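Local coordinates for protein PfVFT1 (Plasmodium falciparum, PDB 5JKQ) that probably binds a small solute in the cleft between two lobes, as a Venus flytrap protein related to solute-binding proteins, at residues Lys206-Glu212 / Thr227-Phe233; Ile181-Lys185 / Glu262-Phe268. The protein carries 3 engineered substitutions. One frame throughout, in Å; residues are numbered along the deposited sequence.

Contact 1: residues Lys206-Glu212 / Thr227-Phe233; sequences KIACLTE and TYDYKSF
Glu212 lies alongside Tyr230, carboxylate and phenol pointing the same way. Its CB sits over one face of the ring, offset toward the rim, in a CH-pi contact 3.8 Å from the Tyr230 ring centroid. Glu212 CG, anti to the backbone N (chi1 -176°), carries the extended chain on across the same ring and comes within 3.8 Å of Tyr230 CZ. Beyond it CD reaches the phenol end, with its carboxylate plane only 16° from that of the ring, and Glu212 OE2 finishes 3.5 Å from Tyr230 OH. The tyrosine itself stands close to the chain turn, Tyr230 CB lying 3.5 Å from Thr211 O.

Behind this pair runs a short parallel ladder. Ile207 is held through both its backbone N and its backbone O: the N donates to Thr227 O, and Ile207 O accepts Asp229 N at 2.9 Å. Two residues on, Cys209 N donates to Asp229 O in a more bent bond. These are the two strands of a right-handed beta-alpha-beta crossover, whose helix 212-222 starts just after Thr211, where OG1 caps Asn214 N, and packs Leu218 on Ile207. The disulfide from Cys209 to Cys215 ties the first strand covalently to that helix.

On the face of Ala208 and Asp229, the Phe233 ring comes up against the methyl of Ala208, Ala208 CB lying 3.4 Å from Phe233 CZ. The ring's CD2 also approaches Cys209 O. Asp229 turns its carboxylate to the loop instead, where Ser232 OG donates to the syn lone pair of Asp229 OD2 at 2.9 Å.

Contact 2: residues Ile181-Lys185 / Glu262-Phe268; sequences IMILK and EHKINVF
Ile181 lies across one face of the Phe268 ring: its CB stands over that face in a CH-pi contact, 4.1 Å from the Phe268 ring centroid and 27° off the ring normal. Ile181 CD1 runs on to Phe268 CE1 at 3.7 Å. The ring is brought back over the neighbouring strand because Phe268 CG sits between the backbone N and the carbonyl carbon (chi1 59°). Ile183 follows on the same sheet face, with CG2 meeting the ring at its edge and also touching Asn266 CB.

Beneath these side chains the strands pair antiparallel. Ile181 with Phe268 and Ile183 with Asn266 are hydrogen-bonded pairs, each closed by two reciprocal N-H to O bonds; Asn266 N to Ile183 O is the shortest at 2.7 Å. Met182 with Val267 and Leu184 with Ile265 are the non-hydrogen-bonded pairs between and beyond them. On the Met182 face, the CE methyl of this selenomethionine meets Ile265 CD1, which Leu184 CD2 also reaches at 3.8 Å, while helix 236-244 packs on both Met182 and Ile265. Strand 250-253 lies on the other flank of 175-184, so this ladder continues the central sheet of the lobe.

At the strand end Lys185 N donates to Lys264 O from well above the carbonyl plane. The lysine side chain bends at chi2 and crosses Asn266 at about a right angle, Lys185 CE lying 3.3 Å from Asn266 OD1. Lys185 CE also comes within 3.1 Å of Glu262 O. Carbonyl and amide oxygens ranged along the chain would probably favour the lysine's positive charge; Glu262 OE2, 6.2 Å from Lys185 NZ, is too far for a salt bridge and would add a weaker long-range attraction.

Overall arrangement
Both contacts belong to the same mixed sheet, their centres 18 Å apart and their nearest atoms about 7 Å apart without touching. Strand 250-253 joins them, pairing parallel with 206-209 of contact 1 and antiparallel with 175-184 of contact 2. Helix 236-244 bridges the two as well, touching Ala208 and Phe233 of contact 1 and Met182 and Ile265 of contact 2. Along the chain contact 1 is nested within the loop that contact 2 closes, so 181-185 and 262-268 bracket the beta-alpha-beta unit. The bracketing strands are long and extend away from this region, consistent with a lobe inserted into a bi-lobed flytrap fold.

Contact 1: residues Lys206-Glu212 / Thr227-Phe233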
loop_
_atom_site.group_PDB
_atom_site.type_symbol
_atom_site.label_atom_id
_atom_site.label_comp_id
_atom_site.label_asym_id
_atom_site.label_seq_id
_atom_site.Cartn_x
_atom_site.Cartn_y
_atom_site.Cartn_z
ATOM N N LYS A 206 27.362 -0.198 -0.735
ATOM C CA LYS A 206 26.307 0.097 0.229
ATOM C C LYS A 206 25.225 0.942 -0.434
ATOM O O LYS A 206 25.522 1.804 -1.261
ATOM C CB LYS A 206 26.882 0.819 1.451
ATOM C CG LYS A 206 28.254 0.303 1.878
ATOM C CD LYS A 206 28.669 0.829 3.248
ATOM C CE LYS A 206 30.029 0.273 3.661
ATOM N NZ LYS A 206 30.429 0.686 5.038
ATOM N N ILE A 207 23.970 0.688 -0.066
ATOM C CA ILE A 207 22.829 1.354 -0.688
ATOM C C ILE A 207 22.103 2.240 0.316
ATOM O O ILE A 207 21.774 1.807 1.422
ATOM C CB ILE A 207 21.851 0.317 -1.293
ATOM C CG1 ILE A 207 22.519 -0.367 -2.491
ATOM C CG2 ILE A 207 20.531 0.976 -1.715
ATOM C CD1 ILE A 207 21.655 -1.397 -3.198
ATOM N N ALA A 208 21.862 3.487 -0.082
ATOM C CA ALA A 208 21.128 4.438 0.747
ATOM C C ALA A 208 19.653 4.457 0.362
ATOM O O ALA A 208 19.310 4.427 -0.819
ATOM C CB ALA A 208 21.725 5.826 0.615
ATOM N N CYS A 209 18.787 4.510 1.370
ATOM C CA CYS A 209 17.344 4.526 1.154
ATOM C C CYS A 209 16.662 5.489 2.124
ATOM O O CYS A 209 17.100 5.651 3.258
ATOM C CB CYS A 209 16.765 3.120 1.319
ATOM S SG CYS A 209 17.507 1.868 0.243
ATOM N N LEU A 210 15.588 6.126 1.674
ATOM C CA LEU A 210 14.876 7.082 2.512
ATOM C C LEU A 210 13.925 6.356 3.459
ATOM O O LEU A 210 13.647 6.831 4.558
ATOM C CB LEU A 210 14.110 8.089 1.651
ATOM C CG LEU A 210 13.311 9.158 2.400
ATOM C CD1 LEU A 210 14.190 9.935 3.371
ATOM C CD2 LEU A 210 12.653 10.107 1.414
ATOM N N THR A 211 13.435 5.199 3.018
ATOM C CA THR A 211 12.553 4.368 3.830
ATOM C C THR A 211 13.008 2.916 3.784
ATOM O O THR A 211 13.795 2.530 2.919
ATOM C CB THR A 211 11.090 4.443 3.349
ATOM O OG1 THR A 211 10.958 3.756 2.098
ATOM C CG2 THR A 211 10.639 5.890 3.190
ATOM N N GLU A 212 12.506 2.114 4.716
ATOM C CA GLU A 212 12.799 0.686 4.735
ATOM C C GLU A 212 12.238 0.010 3.488
ATOM O O GLU A 212 12.855 -0.900 2.932
ATOM C CB GLU A 212 12.222 0.038 5.995
ATOM C CG GLU A 212 12.568 -1.436 6.150
ATOM C CD GLU A 212 12.057 -2.023 7.455
ATOM O OE1 GLU A 212 11.136 -1.431 8.057
ATOM O OE2 GLU A 212 12.579 -3.074 7.878
ATOM N N THR A 227 25.075 -3.870 1.431
ATOM C CA THR A 227 24.496 -3.491 2.716
ATOM C C THR A 227 23.438 -2.413 2.504
ATOM O O THR A 227 23.577 -1.561 1.625
ATOM C CB THR A 227 25.569 -2.985 3.696
ATOM O OG1 THR A 227 26.320 -1.928 3.086
ATOM C CG2 THR A 227 26.514 -4.112 4.079
ATOM N N TYR A 228 22.385 -2.459 3.315
ATOM C CA TYR A 228 21.244 -1.563 3.160
ATOM C C TYR A 228 21.127 -0.608 4.340
ATOM O O TYR A 228 20.993 -1.036 5.487
ATOM C CB TYR A 228 19.954 -2.372 3.009
ATOM C CG TYR A 228 20.016 -3.375 1.881
ATOM C CD1 TYR A 228 19.641 -3.022 0.591
ATOM C CD2 TYR A 228 20.463 -4.671 2.101
ATOM C CE1 TYR A 228 19.703 -3.934 -0.445
ATOM C CE2 TYR A 228 20.529 -5.590 1.070
ATOM C CZ TYR A 228 20.147 -5.215 -0.200
ATOM O OH TYR A 228 20.209 -6.120 -1.235
ATOM N N ASP A 229 21.179 0.687 4.044
ATOM C CA ASP A 229 21.057 1.725 5.060
ATOM C C ASP A 229 19.876 2.638 4.752
ATOM O O ASP A 229 19.872 3.336 3.736
ATOM C CB ASP A 229 22.350 2.541 5.144
ATOM C CG ASP A 229 22.335 3.544 6.280
ATOM O OD1 ASP A 229 21.543 3.365 7.229
ATOM O OD2 ASP A 229 23.125 4.510 6.227
ATOM N N TYR A 230 18.877 2.621 5.631
ATOM C CA TYR A 230 17.707 3.482 5.491
ATOM C C TYR A 230 17.457 4.324 6.742
ATOM O O TYR A 230 16.713 5.306 6.703
ATOM C CB TYR A 230 16.467 2.645 5.176
ATOM C CG TYR A 230 16.112 1.644 6.248
ATOM C CD1 TYR A 230 15.281 1.995 7.304
ATOM C CD2 TYR A 230 16.604 0.349 6.203
ATOM C CE1 TYR A 230 14.953 1.082 8.287
ATOM C CE2 TYR A 230 16.283 -0.571 7.181
ATOM C CZ TYR A 230 15.457 -0.200 8.221
ATOM O OH TYR A 230 15.134 -1.115 9.196
ATOM N N LYS A 231 18.082 3.939 7.848
ATOM C CA LYS A 231 17.891 4.632 9.114
ATOM C C LYS A 231 18.609 5.981 9.144
ATOM O O LYS A 231 18.193 6.897 9.852
ATOM C CB LYS A 231 18.378 3.750 10.267
ATOM C CG LYS A 231 17.476 2.558 10.543
ATOM C CD LYS A 231 18.134 1.547 11.469
ATOM C CE LYS A 231 17.223 0.352 11.715
ATOM N NZ LYS A 231 17.801 -0.616 12.688
ATOM N N SER A 232 19.673 6.106 8.359
ATOM C CA SER A 232 20.525 7.291 8.411
ATOM C C SER A 232 19.981 8.483 7.623
ATOM O O SER A 232 20.575 9.562 7.655
ATOM C CB SER A 232 21.924 6.948 7.893
ATOM O OG SER A 232 22.542 5.963 8.703
ATOM N N PHE A 233 18.858 8.297 6.931
ATOM C CA PHE A 233 18.333 9.321 6.024
ATOM C C PHE A 233 16.882 9.674 6.327
ATOM O O PHE A 233 16.015 8.800 6.374
ATOM C CB PHE A 233 18.468 8.848 4.577
ATOM C CG PHE A 233 19.826 8.298 4.255
ATOM C CD1 PHE A 233 20.875 9.146 3.949
ATOM C CD2 PHE A 233 20.058 6.932 4.275
ATOM C CE1 PHE A 233 22.130 8.642 3.661
ATOM C CE2 PHE A 233 21.310 6.423 3.986
ATOM C CZ PHE A 233 22.347 7.279 3.679
#

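Contact 2: residues Ile181-Lys185 / Glu262-Phe268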
loop_
_atom_site.group_PDB
_atom_site.type_symbol
_atom_site.label_atom_id
_atom_site.label_comp_id
_atom_site.label_asym_id
_atom_site.label_seq_id
_atom_site.Cartn_x
_atom_site.Cartn_y
_atom_site.Cartn_z
ATOM N N ILE A 181 15.803 5.092 -8.614
ATOM C CA ILE A 181 17.198 4.905 -8.241
ATOM C C ILE A 181 18.012 6.080 -8.756
ATOM O O ILE A 181 18.082 6.303 -9.963
ATOM C CB ILE A 181 17.768 3.584 -8.812
ATOM C CG1 ILE A 181 16.978 2.391 -8.267
ATOM C CG2 ILE A 181 19.251 3.436 -8.466
ATOM C CD1 ILE A 181 17.301 1.074 -8.939
HETATM N N MSE A 182 18.614 6.837 -7.844
HETATM C CA MSE A 182 19.502 7.915 -8.251
HETATM C C MSE A 182 20.957 7.489 -8.089
HETATM O O MSE A 182 21.332 6.841 -7.109
HETATM C CB MSE A 182 19.214 9.198 -7.470
HETATM C CG MSE A 182 19.318 9.117 -5.969
HETATM SE SE MSE A 182 19.084 10.914 -5.221
HETATM C CE MSE A 182 20.762 11.697 -5.816
ATOM N N ILE A 183 21.767 7.850 -9.080
ATOM C CA ILE A 183 23.149 7.401 -9.163
ATOM C C ILE A 183 23.978 8.417 -9.944
ATOM O O ILE A 183 23.449 9.148 -10.781
ATOM C CB ILE A 183 23.238 6.007 -9.839
ATOM C CG1 ILE A 183 24.680 5.488 -9.836
ATOM C CG2 ILE A 183 22.672 6.066 -11.259
ATOM C CD1 ILE A 183 24.817 4.041 -10.291
ATOM N N LEU A 184 25.275 8.469 -9.658
ATOM C CA LEU A 184 26.178 9.354 -10.382
ATOM C C LEU A 184 26.303 8.911 -11.837
ATOM O O LEU A 184 26.473 7.726 -12.118
ATOM C CB LEU A 184 27.552 9.374 -9.714
ATOM C CG LEU A 184 27.585 9.967 -8.305
ATOM C CD1 LEU A 184 28.857 9.560 -7.579
ATOM C CD2 LEU A 184 27.467 11.482 -8.370
ATOM N N LYS A 185 26.215 9.869 -12.756
ATOM C CA LYS A 185 26.310 9.580 -14.184
ATOM C C LYS A 185 27.635 8.930 -14.558
ATOM O O LYS A 185 27.715 8.187 -15.534
ATOM C CB LYS A 185 26.136 10.862 -15.004
ATOM C CG LYS A 185 24.694 11.229 -15.296
ATOM C CD LYS A 185 24.529 11.752 -16.716
ATOM C CE LYS A 185 23.061 11.849 -17.107
ATOM N NZ LYS A 185 22.872 12.554 -18.400
ATOM N N GLU A 262 22.004 17.737 -14.315
ATOM C CA GLU A 262 21.790 16.735 -15.362
ATOM C C GLU A 262 23.040 15.922 -15.685
ATOM O O GLU A 262 22.966 14.716 -15.912
ATOM C CB GLU A 262 21.304 17.423 -16.643
ATOM C CG GLU A 262 19.939 16.979 -17.126
ATOM C CD GLU A 262 19.376 17.907 -18.190
ATOM O OE1 GLU A 262 18.395 18.624 -17.897
ATOM O OE2 GLU A 262 19.915 17.922 -19.316
ATOM N N HIS A 263 24.186 16.593 -15.705
ATOM C CA HIS A 263 25.422 15.993 -16.190
ATOM C C HIS A 263 26.143 15.180 -15.120
ATOM O O HIS A 263 27.080 14.440 -15.425
ATOM C CB HIS A 263 26.349 17.087 -16.723
ATOM C CG HIS A 263 25.700 17.983 -17.733
ATOM N ND1 HIS A 263 25.821 19.356 -17.698
ATOM C CD2 HIS A 263 24.920 17.701 -18.803
ATOM C CE1 HIS A 263 25.143 19.880 -18.704
ATOM N NE2 HIS A 263 24.589 18.898 -19.390
ATOM N N LYS A 264 25.702 15.313 -13.874
ATOM C CA LYS A 264 26.367 14.660 -12.749
ATOM C C LYS A 264 25.532 13.535 -12.145
ATOM O O LYS A 264 26.076 12.531 -11.683
ATOM C CB LYS A 264 26.697 15.693 -11.669
ATOM C CG LYS A 264 27.715 16.746 -12.106
ATOM C CD LYS A 264 29.145 16.205 -12.123
ATOM C CE LYS A 264 29.845 16.364 -10.768
ATOM N NZ LYS A 264 29.356 15.425 -9.714
ATOM N N ILE A 265 24.215 13.709 -12.141
ATOM C CA ILE A 265 23.320 12.758 -11.492
ATOM C C ILE A 265 22.359 12.139 -12.493
ATOM O O ILE A 265 21.934 12.777 -13.459
ATOM C CB ILE A 265 22.535 13.438 -10.340
ATOM C CG1 ILE A 265 23.421 13.545 -9.092
ATOM C CG2 ILE A 265 21.240 12.685 -10.003
ATOM C CD1 ILE A 265 23.730 12.213 -8.384
ATOM N N ASN A 266 22.047 10.871 -12.249
ATOM C CA ASN A 266 21.105 10.114 -13.053
ATOM C C ASN A 266 19.979 9.604 -12.174
ATOM O O ASN A 266 20.221 9.196 -11.042
ATOM C CB ASN A 266 21.818 8.948 -13.731
ATOM C CG ASN A 266 21.531 8.868 -15.211
ATOM O OD1 ASN A 266 22.449 8.793 -16.025
ATOM N ND2 ASN A 266 20.254 8.882 -15.571
ATOM N N VAL A 267 18.753 9.638 -12.685
ATOM C CA VAL A 267 17.616 9.056 -11.978
ATOM C C VAL A 267 16.727 8.290 -12.953
ATOM O O VAL A 267 16.247 8.849 -13.940
ATOM C CB VAL A 267 16.771 10.127 -11.257
ATOM C CG1 VAL A 267 15.777 9.464 -10.315
ATOM C CG2 VAL A 267 17.657 11.089 -10.478
ATOM N N PHE A 268 16.517 7.008 -12.671
ATOM C CA PHE A 268 15.665 6.166 -13.502
ATOM C C PHE A 268 14.713 5.349 -12.637
ATOM O O PHE A 268 15.012 5.042 -11.481
ATOM C CB PHE A 268 16.513 5.243 -14.386
ATOM C CG PHE A 268 17.433 4.336 -13.618
ATOM C CD1 PHE A 268 16.988 3.111 -13.149
ATOM C CD2 PHE A 268 18.748 4.703 -13.375
ATOM C CE1 PHE A 268 17.832 2.271 -12.446
ATOM C CE2 PHE A 268 19.598 3.867 -12.673
ATOM C CZ PHE A 268 19.137 2.650 -12.208
#